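Local coordinates for surface protein VspA (Borrelia turicatae, PDB 1YJG) that probably serves in evasion of host immunity as one of a set of antigenically distinct outer-membrane lipoproteins expressed one at a time, at residues K15-L20 with T137-L142; A28-K33 with A48-G53; S67-V72 with G80-V85; A113-D118 with A124-A129. All coordinates share one frame; numbering follows the deposited sequence.

The crystallised chain is the core portion of the lipoprotein, a helical bundle, and its four contacts illustrate how such a bundle is joined at its middle and ends. Contact 1 pairs helix 2-28 with helix 129-155 near the centre of the chain; contacts 2, 3 and 4 follow one another along the chain between its two segments. Contacts 2 and 3 both use helix 48-69, but on opposite sides of the chain's centre, about 29 Å apart between centres. Contact 4 touches contact 2 through Ile31, Ile51, Ala113 and Ile117. Contact 3 likewise touches contact 1, where Leu142 packs on Ile82 and Val85. Segments far apart in sequence thus meet at two places in the bundle.

Contact 1. Residues K15-L20 with T137-L142; sequences KDVHTL and TAIDAL
An antiparallel pair of bundle helices is joined here by His18 and Val17 on one helix and Ile139 and Asp140 on the other, with an apolar layer inside and a polar bridge at its margin. The axes of the two segments come within 9.6 Å, with 152° between their directions, and His18 and Ile139 face each other at the nearest point of the two backbones. CG1 of Ile139 presses against CA of His18 at 3.5 Å, with His18 CB next to it. The same side chain extends CD1 to CG1 of Val17, 3.7 Å away, while its CG2 branch lies beside the imidazole, 3.9 Å from His18 CD2. Because CG of His18 stands anti to the backbone N (chi1 -176°), the ring projects beyond this layer to the neighbouring acid. There NE2 donates to OD1 of Asp140 over 3.1 Å, the N-H...O angle being 142°. The oxygen is approached nearly along its C-O axis but sits slightly off the ring plane, and the ring and carboxylate planes are about halfway between parallel and perpendicular.

In the bundle, helices 2-28 and 129-155 come from near the two ends of the chain, and Val17 also packs on Val61 of helix 48-69. Asp140 OD1 forms a salt bridge with Lys22 as well, so one oxygen serves two donors; the lysine would tend to keep the carboxylate ionised. On another face of helix 2-28, Asp16 OD2 is hydrogen-bonded to Thr19 OG1 of the second subunit.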
loop_
_atom_site.group_PDB
_atom_site.type_symbol
_atom_site.label_atom_id
_atom_site.label_comp_id
_atom_site.label_asym_id
_atom_site.label_seq_id
_atom_site.Cartn_x
_atom_site.Cartn_y
_atom_site.Cartn_z
ATOM N N LYS A 15 -2.759 9.842 -6.008
ATOM C CA LYS A 15 -2.511 9.686 -4.572
ATOM C C LYS A 15 -2.468 8.195 -4.262
ATOM O O LYS A 15 -1.592 7.721 -3.540
ATOM C CB LYS A 15 -3.610 10.378 -3.746
ATOM C CG LYS A 15 -3.426 10.343 -2.215
ATOM C CD LYS A 15 -2.013 10.764 -1.761
ATOM C CE LYS A 15 -1.878 10.695 -0.237
ATOM N NZ LYS A 15 -0.590 11.222 0.247
ATOM N N ASP A 16 -3.424 7.467 -4.834
ATOM C CA ASP A 16 -3.530 6.033 -4.665
ATOM C C ASP A 16 -2.212 5.344 -5.063
ATOM O O ASP A 16 -1.649 4.578 -4.293
ATOM C CB ASP A 16 -4.686 5.539 -5.522
ATOM C CG ASP A 16 -4.951 4.070 -5.371
ATOM O OD1 ASP A 16 -5.111 3.411 -6.427
ATOM O OD2 ASP A 16 -5.056 3.501 -4.252
ATOM N N VAL A 17 -1.722 5.635 -6.266
ATOM C CA VAL A 17 -0.484 5.042 -6.754
ATOM C C VAL A 17 0.725 5.461 -5.883
ATOM O O VAL A 17 1.611 4.659 -5.605
ATOM C CB VAL A 17 -0.250 5.405 -8.244
ATOM C CG1 VAL A 17 1.172 5.075 -8.680
ATOM C CG2 VAL A 17 -1.252 4.687 -9.116
ATOM N N HIS A 18 0.731 6.712 -5.443
ATOM C CA HIS A 18 1.799 7.257 -4.620
ATOM C C HIS A 18 1.912 6.480 -3.320
ATOM O O HIS A 18 3.013 6.068 -2.912
ATOM C CB HIS A 18 1.513 8.728 -4.353
ATOM C CG HIS A 18 2.584 9.440 -3.591
ATOM N ND1 HIS A 18 2.539 9.603 -2.222
ATOM C CD2 HIS A 18 3.693 10.094 -4.010
ATOM C CE1 HIS A 18 3.591 10.299 -1.827
ATOM N NE2 HIS A 18 4.304 10.615 -2.894
ATOM N N THR A 19 0.763 6.247 -2.689
ATOM C CA THR A 19 0.719 5.504 -1.436
ATOM C C THR A 19 1.250 4.080 -1.638
ATOM O O THR A 19 2.096 3.626 -0.865
ATOM C CB THR A 19 -0.693 5.473 -0.884
ATOM O OG1 THR A 19 -1.016 6.768 -0.338
ATOM C CG2 THR A 19 -0.798 4.507 0.296
ATOM N N LEU A 20 0.767 3.389 -2.673
ATOM C CA LEU A 20 1.226 2.031 -2.953
ATOM C C LEU A 20 2.763 1.956 -3.108
ATOM O O LEU A 20 3.385 1.010 -2.637
ATOM C CB LEU A 20 0.571 1.483 -4.213
ATOM C CG LEU A 20 -0.925 1.154 -4.125
ATOM C CD1 LEU A 20 -1.398 0.591 -5.442
ATOM C CD2 LEU A 20 -1.214 0.161 -3.001
ATOM N N THR A 137 10.800 8.838 -7.317
ATOM C CA THR A 137 11.079 10.175 -7.827
ATOM C C THR A 137 9.986 10.591 -8.801
ATOM O O THR A 137 9.482 11.708 -8.748
ATOM C CB THR A 137 12.424 10.178 -8.576
ATOM O OG1 THR A 137 13.505 10.070 -7.642
ATOM C CG2 THR A 137 12.672 11.506 -9.289
ATOM N N ALA A 138 9.632 9.671 -9.690
ATOM C CA ALA A 138 8.621 9.910 -10.709
ATOM C C ALA A 138 7.224 10.148 -10.160
ATOM O O ALA A 138 6.507 11.028 -10.644
ATOM C CB ALA A 138 8.610 8.745 -11.690
ATOM N N ILE A 139 6.825 9.355 -9.166
ATOM C CA ILE A 139 5.492 9.489 -8.581
ATOM C C ILE A 139 5.367 10.762 -7.737
ATOM O O ILE A 139 4.282 11.350 -7.656
ATOM C CB ILE A 139 5.079 8.196 -7.786
ATOM C CG1 ILE A 139 3.573 8.180 -7.506
ATOM C CG2 ILE A 139 5.854 8.065 -6.475
ATOM C CD1 ILE A 139 2.686 8.471 -8.710
ATOM N N ASP A 140 6.468 11.178 -7.107
ATOM C CA ASP A 140 6.465 12.390 -6.289
ATOM C C ASP A 140 6.154 13.541 -7.215
ATOM O O ASP A 140 5.385 14.421 -6.867
ATOM C CB ASP A 140 7.843 12.693 -5.650
ATOM C CG ASP A 140 8.149 11.848 -4.425
ATOM O OD1 ASP A 140 7.239 11.231 -3.836
ATOM O OD2 ASP A 140 9.310 11.747 -3.976
ATOM N N ALA A 141 6.762 13.532 -8.401
ATOM C CA ALA A 141 6.549 14.600 -9.379
ATOM C C ALA A 141 5.118 14.615 -9.888
ATOM O O ALA A 141 4.506 15.683 -10.014
ATOM C CB ALA A 141 7.541 14.475 -10.553
ATOM N N LEU A 142 4.570 13.439 -10.182
ATOM C CA LEU A 142 3.203 13.379 -10.676
ATOM C C LEU A 142 2.204 13.812 -9.612
ATOM O O LEU A 142 1.194 14.433 -9.947
ATOM C CB LEU A 142 2.859 11.981 -11.207
ATOM C CG LEU A 142 1.446 11.800 -11.784
ATOM C CD1 LEU A 142 1.189 12.754 -12.933
ATOM C CD2 LEU A 142 1.252 10.372 -12.234
#

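Contact 2. Residues A28-K33 with A48-G53; sequences AKAIGK and AKLISG
Leu50, on the first turn of helix 48-69, inserts one methyl against Ala30 and Ile31 in the connection that leaves helix 2-28. Its CG lies anti to the backbone N (chi1 172°), which carries the branched end across to the turn, and CD2 makes the close contacts. That methyl is 3.7 Å from CG1 of Ile31 and 4.1 Å from CB of Ala30; it also covers the backbone between these two residues, with Ile31 N 3.7 Å from Leu50 CD2.

Ile31 places CG1 beside its own backbone N, opposite the carbonyl carbon (chi1 -69°), and the two side chains cross at about a right angle. Its extended second torsion then carries CD1 onward to CG1 of Ile117, 3.8 Å away on helix 110-117. The backbone bends twice here, in a type I turn from Ala28 to Ile31 and a type II turn from Ala30 to Lys33. Gly32 takes the positive phi of the second turn, and its N is hydrogen-bonded to Asn47 OD1.

All three contacting residues are buried and the side-chain groups that meet are all hydrocarbon, so the chain reversal leading to strand 33-36 is held against helix 48-69 by apolar burial rather than by polar bonds between the segments.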
loop_
_atom_site.group_PDB
_atom_site.type_symbol
_atom_site.label_atom_id
_atom_site.label_comp_id
_atom_site.label_asym_id
_atom_site.label_seq_id
_atom_site.Cartn_x
_atom_site.Cartn_y
_atom_site.Cartn_z
ATOM N N ALA A 28 9.759 -3.243 3.291
ATOM C CA ALA A 28 11.201 -3.357 3.486
ATOM C C ALA A 28 11.538 -3.434 4.976
ATOM O O ALA A 28 12.554 -3.997 5.345
ATOM C CB ALA A 28 11.929 -2.194 2.838
ATOM N N LYS A 29 10.690 -2.860 5.829
ATOM C CA LYS A 29 10.902 -2.910 7.278
ATOM C C LYS A 29 10.618 -4.329 7.814
ATOM O O LYS A 29 10.922 -4.631 8.964
ATOM C CB LYS A 29 9.978 -1.926 8.004
ATOM C CG LYS A 29 10.333 -0.461 7.841
ATOM C CD LYS A 29 9.170 0.415 8.310
ATOM C CE LYS A 29 9.263 1.836 7.769
ATOM N NZ LYS A 29 8.198 2.708 8.337
ATOM N N ALA A 30 9.988 -5.171 6.993
ATOM C CA ALA A 30 9.656 -6.551 7.364
ATOM C C ALA A 30 10.697 -7.569 6.905
ATOM O O ALA A 30 10.565 -8.760 7.192
ATOM C CB ALA A 30 8.309 -6.932 6.805
ATOM N N ILE A 31 11.699 -7.113 6.159
ATOM C CA ILE A 31 12.746 -7.999 5.679
ATOM C C ILE A 31 13.486 -8.587 6.882
ATOM O O ILE A 31 13.907 -7.860 7.784
ATOM C CB ILE A 31 13.734 -7.235 4.766
ATOM C CG1 ILE A 31 13.060 -6.852 3.442
ATOM C CG2 ILE A 31 15.005 -8.070 4.510
ATOM C CD1 ILE A 31 13.923 -5.948 2.543
ATOM N N GLY A 32 13.626 -9.907 6.900
ATOM C CA GLY A 32 14.316 -10.591 7.981
ATOM C C GLY A 32 13.612 -10.406 9.305
ATOM O O GLY A 32 14.263 -10.254 10.335
ATOM N N LYS A 33 12.282 -10.386 9.259
ATOM C CA LYS A 33 11.452 -10.221 10.442
ATOM C C LYS A 33 10.241 -11.150 10.401
ATOM O O LYS A 33 9.620 -11.361 9.350
ATOM C CB LYS A 33 10.948 -8.775 10.585
ATOM C CG LYS A 33 12.030 -7.698 10.683
ATOM C CD LYS A 33 12.515 -7.523 12.105
ATOM C CE LYS A 33 13.665 -6.530 12.196
ATOM N NZ LYS A 33 13.148 -5.136 12.236
ATOM N N ALA A 48 11.844 -14.442 0.052
ATOM C CA ALA A 48 11.193 -14.558 -1.263
ATOM C C ALA A 48 9.725 -14.101 -1.360
ATOM O O ALA A 48 9.394 -13.277 -2.211
ATOM C CB ALA A 48 11.317 -15.976 -1.798
ATOM N N LYS A 49 8.857 -14.639 -0.503
ATOM C CA LYS A 49 7.420 -14.299 -0.529
ATOM C C LYS A 49 7.102 -12.834 -0.250
ATOM O O LYS A 49 6.065 -12.337 -0.687
ATOM C CB LYS A 49 6.614 -15.215 0.403
ATOM C CG LYS A 49 5.905 -16.362 -0.325
ATOM C CD LYS A 49 6.900 -17.234 -1.079
ATOM C CE LYS A 49 6.283 -18.517 -1.607
ATOM N NZ LYS A 49 7.234 -19.654 -1.413
ATOM N N LEU A 50 7.964 -12.171 0.517
ATOM C CA LEU A 50 7.787 -10.758 0.830
ATOM C C LEU A 50 8.096 -9.978 -0.457
ATOM O O LEU A 50 7.393 -9.021 -0.788
ATOM C CB LEU A 50 8.697 -10.326 1.988
ATOM C CG LEU A 50 8.766 -8.833 2.305
ATOM C CD1 LEU A 50 7.386 -8.282 2.693
ATOM C CD2 LEU A 50 9.801 -8.559 3.392
ATOM N N ILE A 51 9.130 -10.403 -1.190
ATOM C CA ILE A 51 9.474 -9.737 -2.442
ATOM C C ILE A 51 8.326 -9.984 -3.435
ATOM O O ILE A 51 8.023 -9.118 -4.247
ATOM C CB ILE A 51 10.806 -10.214 -3.045
ATOM C CG1 ILE A 51 11.918 -10.298 -1.993
ATOM C CG2 ILE A 51 11.244 -9.275 -4.192
ATOM C CD1 ILE A 51 12.069 -9.075 -1.111
ATOM N N SER A 52 7.697 -11.158 -3.372
ATOM C CA SER A 52 6.584 -11.464 -4.270
ATOM C C SER A 52 5.462 -10.456 -3.993
ATOM O O SER A 52 4.826 -9.978 -4.924
ATOM C CB SER A 52 6.081 -12.910 -4.099
ATOM O OG SER A 52 7.078 -13.866 -4.462
ATOM N N GLY A 53 5.242 -10.138 -2.713
ATOM C CA GLY A 53 4.221 -9.191 -2.296
ATOM C C GLY A 53 4.473 -7.812 -2.883
ATOM O O GLY A 53 3.562 -7.171 -3.405
#

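Contact 3. Residues S67-V72 with G80-V85; sequences SLEKKV and GKITTV
The side chains of Glu69 and Ile82 lie alongside each other, pointing opposite ways, where two successive helices form an α-helical hairpin. CG of Glu69 meets CG2 of Ile82 at 3.6 Å. This branch of Ile82 stands anti to its own backbone N, and the other, through CG1 (chi1 -70°), sends CD1 toward the end of helix 48-69. CD1 lies 3.9 Å from the carbonyl O of Leu68 and 4.2 Å from Leu68 CB, so the two branches of one side chain rest on adjacent residues of the partner helix. Ile82 and Leu68 both continue inward to Phe10 of helix 2-28, and Ile82 also reaches Leu142 of helix 129-155.

Beyond CG the Glu69 chain is extended and runs roughly perpendicular to the Thr83 side chain, bringing OE1 within 3.5 Å of Thr83 OG1. This is a polar approach too long to count as a hydrogen bond. The Thr83 hydroxyl is hydrogen-bonded instead to the carbonyl O of Lys79, one turn earlier in helix 76-98.

The chemistry therefore changes across the hairpin: on the inner side Ile82 packs on the side chain and backbone of Leu68, while at the margin the glutamate contributes its CG methylene to the apolar contact and leaves its carboxylate beside a hydroxyl already engaged within its own helix.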
loop_
_atom_site.group_PDB
_atom_site.type_symbol
_atom_site.label_atom_id
_atom_site.label_comp_id
_atom_site.label_asym_id
_atom_site.label_seq_id
_atom_site.Cartn_x
_atom_site.Cartn_y
_atom_site.Cartn_z
ATOM N N SER A 67 -4.146 2.545 -16.901
ATOM C CA SER A 67 -5.492 3.095 -16.990
ATOM C C SER A 67 -5.439 4.628 -17.041
ATOM O O SER A 67 -6.135 5.249 -17.831
ATOM C CB SER A 67 -6.316 2.658 -15.775
ATOM O OG SER A 67 -7.585 3.290 -15.745
ATOM N N LEU A 68 -4.608 5.225 -16.192
ATOM C CA LEU A 68 -4.472 6.684 -16.141
ATOM C C LEU A 68 -3.989 7.294 -17.463
ATOM O O LEU A 68 -4.431 8.377 -17.846
ATOM C CB LEU A 68 -3.515 7.104 -15.024
ATOM C CG LEU A 68 -4.168 7.615 -13.746
ATOM C CD1 LEU A 68 -3.091 8.262 -12.871
ATOM C CD2 LEU A 68 -5.319 8.592 -14.022
ATOM N N GLU A 69 -3.073 6.596 -18.129
ATOM C CA GLU A 69 -2.512 7.023 -19.413
ATOM C C GLU A 69 -3.582 7.175 -20.498
ATOM O O GLU A 69 -3.414 7.969 -21.419
ATOM C CB GLU A 69 -1.526 5.978 -19.934
ATOM C CG GLU A 69 -0.118 6.074 -19.405
ATOM C CD GLU A 69 0.783 5.013 -20.004
ATOM O OE1 GLU A 69 2.023 5.072 -19.772
ATOM O OE2 GLU A 69 0.253 4.111 -20.700
ATOM N N LYS A 70 -4.654 6.390 -20.398
ATOM C CA LYS A 70 -5.753 6.414 -21.365
ATOM C C LYS A 70 -6.883 7.374 -21.003
ATOM O O LYS A 70 -7.919 7.385 -21.671
ATOM C CB LYS A 70 -6.326 5.001 -21.517
ATOM C CG LYS A 70 -5.284 3.925 -21.880
ATOM C CD LYS A 70 -5.613 2.552 -21.265
ATOM C CE LYS A 70 -6.095 1.556 -22.297
ATOM N NZ LYS A 70 -7.264 2.077 -23.081
ATOM N N LYS A 71 -6.700 8.186 -19.964
ATOM C CA LYS A 71 -7.752 9.126 -19.563
ATOM C C LYS A 71 -7.881 10.273 -20.574
ATOM O O LYS A 71 -6.880 10.880 -20.973
ATOM C CB LYS A 71 -7.524 9.651 -18.138
ATOM C CG LYS A 71 -8.808 9.762 -17.334
ATOM C CD LYS A 71 -8.586 10.307 -15.925
ATOM C CE LYS A 71 -9.817 11.094 -15.440
ATOM N NZ LYS A 71 -9.836 11.327 -13.966
ATOM N N VAL A 72 -9.120 10.540 -20.991
ATOM C CA VAL A 72 -9.427 11.598 -21.957
ATOM C C VAL A 72 -9.435 12.984 -21.316
ATOM O O VAL A 72 -9.829 13.140 -20.158
ATOM C CB VAL A 72 -10.811 11.372 -22.660
ATOM C CG1 VAL A 72 -10.904 9.965 -23.265
ATOM C CG2 VAL A 72 -11.988 11.635 -21.706
ATOM N N GLY A 80 2.654 12.760 -20.035
ATOM C CA GLY A 80 4.072 12.417 -20.086
ATOM C C GLY A 80 4.666 12.085 -18.729
ATOM O O GLY A 80 5.543 11.217 -18.601
ATOM N N LYS A 81 4.228 12.818 -17.712
ATOM C CA LYS A 81 4.704 12.596 -16.359
ATOM C C LYS A 81 4.215 11.225 -15.888
ATOM O O LYS A 81 4.921 10.539 -15.144
ATOM C CB LYS A 81 4.235 13.700 -15.424
ATOM C CG LYS A 81 5.010 14.983 -15.563
ATOM C CD LYS A 81 4.382 16.101 -14.742
ATOM C CE LYS A 81 5.356 17.262 -14.542
ATOM N NZ LYS A 81 5.469 18.077 -15.789
ATOM N N ILE A 82 3.022 10.829 -16.340
ATOM C CA ILE A 82 2.442 9.529 -15.993
ATOM C C ILE A 82 3.273 8.453 -16.651
ATOM O O ILE A 82 3.480 7.409 -16.064
ATOM C CB ILE A 82 0.991 9.373 -16.518
ATOM C CG1 ILE A 82 0.021 10.263 -15.761
ATOM C CG2 ILE A 82 0.511 7.883 -16.414
ATOM C CD1 ILE A 82 -1.386 10.363 -16.469
ATOM N N THR A 83 3.703 8.697 -17.891
ATOM C CA THR A 83 4.511 7.735 -18.645
ATOM C C THR A 83 5.845 7.505 -17.963
ATOM O O THR A 83 6.321 6.378 -17.917
ATOM C CB THR A 83 4.699 8.198 -20.112
ATOM O OG1 THR A 83 3.441 8.147 -20.787
ATOM C CG2 THR A 83 5.564 7.214 -20.910
ATOM N N THR A 84 6.439 8.574 -17.425
ATOM C CA THR A 84 7.701 8.468 -16.716
ATOM C C THR A 84 7.494 7.550 -15.505
ATOM O O THR A 84 8.365 6.719 -15.190
ATOM C CB THR A 84 8.196 9.848 -16.290
ATOM O OG1 THR A 84 8.510 10.601 -17.464
ATOM C CG2 THR A 84 9.528 9.771 -15.519
ATOM N N VAL A 85 6.337 7.665 -14.847
ATOM C CA VAL A 85 6.053 6.803 -13.692
ATOM C C VAL A 85 5.871 5.363 -14.161
ATOM O O VAL A 85 6.463 4.457 -13.586
ATOM C CB VAL A 85 4.788 7.185 -12.879
ATOM C CG1 VAL A 85 4.800 6.441 -11.538
ATOM C CG2 VAL A 85 4.673 8.698 -12.645
#

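Contact 4. Residues A113-D118 with A124-A129; sequences AKTAID and AKDKGA
The carbonyl O of Thr115 accepts two backbone N-H groups from the returning chain, Lys127 N in the loop at 3.1 Å and Ala129 N at the start of the next helix at 2.9 Å. Each lies well out of the carbonyl plane, on its own side of it, and the bond from Ala129 is the straighter, 160° at the hydrogen against 142°. Together they draw the returning chain round the last turn of helix 110-117.

The Thr115 side chain adds a third link. Its OG1 lies between the backbone N and carbonyl carbon (chi1 68°), where it receives Lys127 NZ at 2.8 Å and is also hydrogen-bonded to Asp112 O. Lys127 NZ forms a salt bridge with Asp112 OD1, so the ammonium and hydroxyl share that residue. Thr115 CG2 rests 3.3 Å from the carbonyl O of Ala124. Farther along, Lys125 curls back to place NZ 2.8 Å from Asp118 O, in the carbonyl plane, and bonds to Asp121 O as well.

Gly128, at the N-cap position with a positive phi, passes the chain into helix 129-155. The connection thus ties one helix end to the next helix start, while Ala116 and Ile117 pack on Ile51 of helix 48-69 and Ile117 also meets Ile24 of helix 2-28.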
loop_
_atom_site.group_PDB
_atom_site.type_symbol
_atom_site.label_atom_id
_atom_site.label_comp_id
_atom_site.label_asym_id
_atom_site.label_seq_id
_atom_site.Cartn_x
_atom_site.Cartn_y
_atom_site.Cartn_z
ATOM N N ALA A 113 17.361 -9.143 -0.460
ATOM C CA ALA A 113 15.988 -8.659 -0.459
ATOM C C ALA A 113 16.059 -7.135 -0.538
ATOM O O ALA A 113 15.252 -6.512 -1.194
ATOM C CB ALA A 113 15.251 -9.092 0.783
ATOM N N LYS A 114 17.065 -6.554 0.109
ATOM C CA LYS A 114 17.256 -5.115 0.117
ATOM C C LYS A 114 17.635 -4.575 -1.264
ATOM O O LYS A 114 17.233 -3.464 -1.619
ATOM C CB LYS A 114 18.277 -4.722 1.178
ATOM C CG LYS A 114 17.717 -4.845 2.580
ATOM C CD LYS A 114 18.803 -4.751 3.632
ATOM C CE LYS A 114 18.190 -4.564 5.021
ATOM N NZ LYS A 114 18.810 -5.432 6.046
ATOM N N THR A 115 18.385 -5.353 -2.050
ATOM C CA THR A 115 18.767 -4.910 -3.398
ATOM C C THR A 115 17.537 -4.858 -4.303
ATOM O O THR A 115 17.597 -4.328 -5.409
ATOM C CB THR A 115 19.826 -5.814 -4.061
ATOM O OG1 THR A 115 19.263 -7.099 -4.362
ATOM C CG2 THR A 115 21.022 -6.081 -3.122
ATOM N N ALA A 116 16.431 -5.432 -3.848
ATOM C CA ALA A 116 15.207 -5.420 -4.627
ATOM C C ALA A 116 14.199 -4.360 -4.198
ATOM O O ALA A 116 13.741 -3.596 -5.045
ATOM C CB ALA A 116 14.544 -6.806 -4.615
ATOM N N ILE A 117 13.886 -4.285 -2.897
ATOM C CA ILE A 117 12.876 -3.338 -2.374
ATOM C C ILE A 117 13.224 -2.351 -1.251
ATOM O O ILE A 117 12.305 -1.747 -0.673
ATOM C CB ILE A 117 11.649 -4.168 -1.887
ATOM C CG1 ILE A 117 11.955 -4.890 -0.560
ATOM C CG2 ILE A 117 11.237 -5.190 -2.937
ATOM C CD1 ILE A 117 10.772 -5.665 0.019
ATOM N N ASP A 118 14.503 -2.179 -0.931
ATOM C CA ASP A 118 14.925 -1.259 0.133
ATOM C C ASP A 118 15.722 -0.090 -0.460
ATOM O O ASP A 118 16.899 -0.216 -0.735
ATOM C CB ASP A 118 15.746 -2.012 1.202
ATOM C CG ASP A 118 15.832 -1.245 2.527
ATOM O OD1 ASP A 118 15.918 -1.878 3.590
ATOM O OD2 ASP A 118 15.813 -0.009 2.606
ATOM N N ALA A 124 23.965 -2.513 -2.432
ATOM C CA ALA A 124 23.731 -2.558 -3.866
ATOM C C ALA A 124 22.222 -2.450 -4.096
ATOM O O ALA A 124 21.435 -2.767 -3.209
ATOM C CB ALA A 124 24.280 -3.853 -4.449
ATOM N N LYS A 125 21.832 -1.965 -5.265
ATOM C CA LYS A 125 20.414 -1.803 -5.640
ATOM C C LYS A 125 20.236 -2.427 -7.009
ATOM O O LYS A 125 19.455 -1.941 -7.826
ATOM C CB LYS A 125 20.061 -0.311 -5.742
ATOM C CG LYS A 125 20.628 0.605 -4.643
ATOM C CD LYS A 125 19.562 0.954 -3.612
ATOM C CE LYS A 125 20.150 1.458 -2.295
ATOM N NZ LYS A 125 19.322 1.023 -1.144
ATOM N N ASP A 126 20.936 -3.537 -7.230
ATOM C CA ASP A 126 20.934 -4.238 -8.515
ATOM C C ASP A 126 19.850 -5.268 -8.836
ATOM O O ASP A 126 19.908 -5.877 -9.899
ATOM C CB ASP A 126 22.322 -4.860 -8.740
ATOM C CG ASP A 126 22.540 -6.107 -7.922
ATOM O OD1 ASP A 126 22.461 -6.037 -6.679
ATOM O OD2 ASP A 126 22.784 -7.207 -8.445
ATOM N N LYS A 127 18.872 -5.456 -7.953
ATOM C CA LYS A 127 17.783 -6.413 -8.196
ATOM C C LYS A 127 16.385 -5.752 -8.116
ATOM O O LYS A 127 15.410 -6.383 -7.706
ATOM C CB LYS A 127 17.879 -7.611 -7.247
ATOM C CG LYS A 127 19.246 -8.309 -7.258
ATOM C CD LYS A 127 19.257 -9.586 -6.405
ATOM C CE LYS A 127 20.669 -9.961 -5.969
ATOM N NZ LYS A 127 21.222 -9.031 -4.939
ATOM N N GLY A 128 16.303 -4.478 -8.502
ATOM C CA GLY A 128 15.055 -3.730 -8.499
ATOM C C GLY A 128 14.991 -2.465 -7.658
ATOM O O GLY A 128 14.193 -1.592 -7.942
ATOM N N ALA A 129 15.818 -2.347 -6.628
ATOM C CA ALA A 129 15.787 -1.156 -5.767
ATOM C C ALA A 129 16.108 0.159 -6.515
ATOM O O ALA A 129 15.522 1.199 -6.216
ATOM C CB ALA A 129 16.671 -1.349 -4.543
#